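Local coordinates for fiber protein (Human adenovirus 16, PDB 3CNC) that forms the trimeric receptor-binding knob of the adenovirus fiber and probably attaches the virus to host cells through CD46, at residues 30-33 against 34-38; 74-77 against 78-82. One frame throughout, in Å; residues are numbered along the deposited sequence.

Contact 1: residues 30-33 against 34-38; sequences LWTG and AKPSA
Gly33 turns the chain with a positive phi (91°) just past the end of strand 29-31, and the turn carries Ala34 back over the indole of Trp31. The backbone passes over one face of the ring. Gly33 CA sits 3.3 Å above its plane on the NE1 side, and Ala34 N 3.8 Å above the same face over the six-membered end, both offset toward the rim. Ala34 N is 3.9 Å from Trp31 CH2, while Ala34 CB approaches CH2 more loosely. A chi1 of 71° sets the indole between its own backbone N and carbonyl carbon, and that brings the ring under the turn.

In the next part of the bend, Thr32 OG1 donates to Gly33 O at 3.2 Å, in the carbonyl plane and on a lone pair, and it also hydrogen-bonds to the backbone N of Leu55. Pro36 packs back against both residues by plain van der Waals contact. Its CB rests 3.6 Å from Thr32 O, and its CD lies 3.6 Å from Gly33 O. The proline crosses the threonine side chain obliquely, with CG 4.0 Å from Thr32 OG1.

Ile216 of the second subunit packs on Trp31 and Ala34, and Lys35 forms a salt bridge with Glu149 of that subunit. Trp31 NE1 is hydrogen-bonded to Asn118 O. Strand 29-31 itself runs antiparallel between strands 112-115 and 51-60, and Thr54 of the latter touches both Thr32 and Pro36.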
loop_
_atom_site.group_PDB
_atom_site.type_symbol
_atom_site.label_atom_id
_atom_site.label_comp_id
_atom_site.label_asym_id
_atom_site.label_seq_id
_atom_site.Cartn_x
_atom_site.Cartn_y
_atom_site.Cartn_z
ATOM N N LEU A 30 13.588 10.251 -3.688
ATOM C CA LEU A 30 13.782 11.506 -2.967
ATOM C C LEU A 30 13.486 11.145 -1.510
ATOM O O LEU A 30 12.374 10.715 -1.191
ATOM C CB LEU A 30 12.810 12.578 -3.473
ATOM C CG LEU A 30 13.009 13.976 -2.885
ATOM C CD1 LEU A 30 14.397 14.511 -3.263
ATOM C CD2 LEU A 30 11.929 14.917 -3.397
ATOM N N TRP A 31 14.476 11.296 -0.628
ATOM C CA TRP A 31 14.264 10.920 0.770
ATOM C C TRP A 31 15.084 11.678 1.812
ATOM O O TRP A 31 15.886 12.553 1.492
ATOM C CB TRP A 31 14.509 9.402 0.938
ATOM C CG TRP A 31 15.967 8.970 0.820
ATOM C CD1 TRP A 31 17.049 9.762 0.517
ATOM C CD2 TRP A 31 16.493 7.666 1.085
ATOM N NE1 TRP A 31 18.209 9.032 0.589
ATOM C CE2 TRP A 31 17.899 7.744 0.938
ATOM C CE3 TRP A 31 15.916 6.437 1.438
ATOM C CZ2 TRP A 31 18.740 6.632 1.141
ATOM C CZ3 TRP A 31 16.752 5.330 1.637
ATOM C CH2 TRP A 31 18.149 5.440 1.489
ATOM N N THR A 32 14.865 11.311 3.069
ATOM C CA THR A 32 15.560 11.900 4.203
ATOM C C THR A 32 16.777 11.050 4.538
ATOM O O THR A 32 17.521 11.359 5.467
ATOM C CB THR A 32 14.672 11.887 5.449
ATOM O OG1 THR A 32 14.184 10.551 5.664
ATOM C CG2 THR A 32 13.514 12.831 5.289
ATOM N N GLY A 33 16.968 9.980 3.774
ATOM C CA GLY A 33 18.053 9.054 4.043
ATOM C C GLY A 33 17.458 8.012 4.978
ATOM O O GLY A 33 16.399 8.256 5.563
ATOM N N ALA A 34 18.068 6.842 5.107
ATOM C CA ALA A 34 17.526 5.866 6.043
ATOM C C ALA A 34 17.993 6.347 7.428
ATOM O O ALA A 34 18.994 7.074 7.531
ATOM C CB ALA A 34 18.085 4.487 5.739
ATOM N N LYS A 35 17.291 5.971 8.489
ATOM C CA LYS A 35 17.684 6.392 9.851
ATOM C C LYS A 35 18.374 7.751 10.004
ATOM O O LYS A 35 19.559 7.828 10.352
ATOM C CB LYS A 35 18.578 5.329 10.501
ATOM C CG LYS A 35 17.807 4.279 11.256
ATOM C CD LYS A 35 17.157 4.877 12.485
ATOM C CE LYS A 35 16.189 3.911 13.149
ATOM N NZ LYS A 35 16.835 2.626 13.459
ATOM N N PRO A 36 17.642 8.846 9.754
ATOM C CA PRO A 36 18.211 10.196 9.877
ATOM C C PRO A 36 18.293 10.733 11.323
ATOM O O PRO A 36 17.629 10.229 12.236
ATOM C CB PRO A 36 17.269 11.035 9.027
ATOM C CG PRO A 36 15.952 10.361 9.267
ATOM C CD PRO A 36 16.307 8.898 9.128
ATOM N N SER A 37 19.117 11.762 11.513
ATOM C CA SER A 37 19.271 12.401 12.814
ATOM C C SER A 37 18.065 13.316 12.965
ATOM O O SER A 37 17.354 13.553 11.989
ATOM C CB SER A 37 20.549 13.239 12.849
ATOM O OG SER A 37 21.690 12.447 12.566
ATOM N N ALA A 38 17.825 13.827 14.171
ATOM C CA ALA A 38 16.688 14.720 14.382
ATOM C C ALA A 38 16.724 15.750 13.258
ATOM O O ALA A 38 17.718 16.465 13.082
ATOM C CB ALA A 38 16.787 15.400 15.751
#

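Contact 2: residues 74-77 against 78-82; sequences SEYT and NTLFK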
loop_
_atom_site.group_PDB
_atom_site.type_symbol
_atom_site.label_atom_id
_atom_site.label_comp_id
_atom_site.label_asym_id
_atom_site.label_seq_id
_atom_site.Cartn_x
_atom_site.Cartn_y
_atom_site.Cartn_z
ATOM N N SER A 74 13.013 13.945 21.888
ATOM C CA SER A 74 12.995 14.945 22.945
ATOM C C SER A 74 11.973 14.577 24.003
ATOM O O SER A 74 11.012 13.841 23.736
ATOM C CB SER A 74 12.657 16.333 22.385
ATOM O OG SER A 74 11.270 16.460 22.121
ATOM N N GLU A 75 12.181 15.101 25.205
ATOM C CA GLU A 75 11.276 14.838 26.315
ATOM C C GLU A 75 9.844 15.232 25.940
ATOM O O GLU A 75 8.878 14.577 26.345
ATOM C CB GLU A 75 11.741 15.610 27.551
ATOM C CG GLU A 75 11.021 15.231 28.828
ATOM C CD GLU A 75 11.769 15.676 30.066
ATOM O OE1 GLU A 75 11.263 15.436 31.181
ATOM O OE2 GLU A 75 12.867 16.263 29.926
ATOM N N TYR A 76 9.704 16.296 25.154
ATOM C CA TYR A 76 8.376 16.726 24.739
ATOM C C TYR A 76 7.691 15.681 23.865
ATOM O O TYR A 76 6.591 15.223 24.189
ATOM C CB TYR A 76 8.430 18.054 23.975
ATOM C CG TYR A 76 7.073 18.456 23.434
ATOM C CD1 TYR A 76 6.812 18.432 22.066
ATOM C CD2 TYR A 76 6.032 18.807 24.297
ATOM C CE1 TYR A 76 5.548 18.747 21.569
ATOM C CE2 TYR A 76 4.766 19.121 23.811
ATOM C CZ TYR A 76 4.533 19.089 22.446
ATOM O OH TYR A 76 3.288 19.403 21.952
ATOM N N THR A 77 8.336 15.310 22.758
ATOM C CA THR A 77 7.753 14.324 21.853
ATOM C C THR A 77 7.597 12.986 22.556
ATOM O O THR A 77 6.581 12.307 22.391
ATOM C CB THR A 77 8.616 14.090 20.565
ATOM O OG1 THR A 77 9.839 13.415 20.905
ATOM C CG2 THR A 77 8.932 15.414 19.878
ATOM N N ASN A 78 8.589 12.615 23.359
ATOM C CA ASN A 78 8.536 11.328 24.036
ATOM C C ASN A 78 7.632 11.293 25.262
ATOM O O ASN A 78 7.611 10.324 26.013
ATOM C CB ASN A 78 9.957 10.860 24.361
ATOM C CG ASN A 78 10.801 10.680 23.095
ATOM O OD1 ASN A 78 10.276 10.334 22.034
ATOM N ND2 ASN A 78 12.105 10.910 23.204
ATOM N N THR A 79 6.849 12.346 25.431
ATOM C CA THR A 79 5.927 12.428 26.549
ATOM C C THR A 79 4.510 12.533 26.014
ATOM O O THR A 79 3.548 12.179 26.698
ATOM C CB THR A 79 6.229 13.659 27.415
ATOM O OG1 THR A 79 7.507 13.493 28.035
ATOM C CG2 THR A 79 5.172 13.834 28.486
ATOM N N LEU A 80 4.399 13.011 24.778
ATOM C CA LEU A 80 3.112 13.196 24.126
ATOM C C LEU A 80 2.096 12.096 24.367
ATOM O O LEU A 80 0.898 12.371 24.455
ATOM C CB LEU A 80 3.308 13.363 22.618
ATOM C CG LEU A 80 3.875 14.698 22.144
ATOM C CD1 LEU A 80 4.281 14.581 20.690
ATOM C CD2 LEU A 80 2.838 15.802 22.343
ATOM N N PHE A 81 2.556 10.853 24.483
ATOM C CA PHE A 81 1.631 9.744 24.675
ATOM C C PHE A 81 1.259 9.383 26.106
ATOM O O PHE A 81 0.887 8.243 26.396
ATOM C CB PHE A 81 2.136 8.511 23.920
ATOM C CG PHE A 81 1.916 8.585 22.424
ATOM C CD1 PHE A 81 2.342 7.558 21.592
ATOM C CD2 PHE A 81 1.264 9.676 21.850
ATOM C CE1 PHE A 81 2.124 7.617 20.219
ATOM C CE2 PHE A 81 1.044 9.739 20.474
ATOM C CZ PHE A 81 1.473 8.707 19.660
ATOM N N LYS A 82 1.354 10.358 27.002
ATOM C CA LYS A 82 0.956 10.142 28.380
ATOM C C LYS A 82 -0.476 10.660 28.442
ATOM O O LYS A 82 -1.100 10.682 29.503
ATOM C CB LYS A 82 1.853 10.915 29.348
ATOM C CG LYS A 82 3.308 10.487 29.286
ATOM C CD LYS A 82 3.974 10.491 30.659
ATOM C CE LYS A 82 4.026 11.884 31.280
ATOM N NZ LYS A 82 4.794 11.879 32.563
#
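Asn78 N donates to Ser74 O at 2.7 Å, nearly straight on to the carbonyl, and closes the first helix-like turn after strand 63-72. The same oxygen takes a second bond from Thr77 OG1, at 3.1 Å and tilted 19° from the carbonyl plane, so two donors grip it. Two residues along, Tyr76 O accepts from Thr79 N at 3.1 Å, with the donor well above the carbonyl plane. Leu80 N makes only weak bonds, to Tyr76 O and Thr77 O. Thr79 OG1 is modelled so close to Glu75 O that the detail of their bond is doubtful.

Among the side chains, Leu80 crosses one face of the Tyr76 ring. Its CG lies over that face, and its CD2 stands 3.7 Å from Tyr76 CZ and 3.7 Å from Tyr76 OH. With CG anti to the backbone N (chi1 175°), the tyrosine ring reaches forward along the chain to meet the leucine.

Ser74 positions the start of the turn. Its OG accepts from Thr77 N at 3.2 Å and 176°, an ST motif, just where residues 75-77 take up helical backbone angles. Further out, Asn78 OD1 is hydrogen-bonded to Leu206 N, and the Phe81 ring meets Tyr158 edge-to-face, tying the loop to the body of the knob.

The carbonyls of Ser74 and Tyr76 are thus met by donors from the same turn, while hydroxyls fasten its opening and a tyrosine-leucine contact adds apolar packing at the exposed side. This chemistry is consistent with a surface turn held by its own short-range bonds and anchored by Asn78 to Leu206.

Contact 1 is buried and contact 2 lies at the surface; their centres are 21 Å apart, and their nearest atoms stay about 7 Å from each other. Both shape loops at the ends of strands: 30-38 leads out of strand 29-31 toward 51-60, whereas 74-82 joins strand 63-72 of the larger sheet to strand 85-94 of the smaller one. The first relies on an aromatic face and a proline against backbone, with no hydrogen bond crossing between its segments, and it also meets a second subunit. The second is built chiefly from backbone and hydroxyl hydrogen bonds, and no other chain touches it.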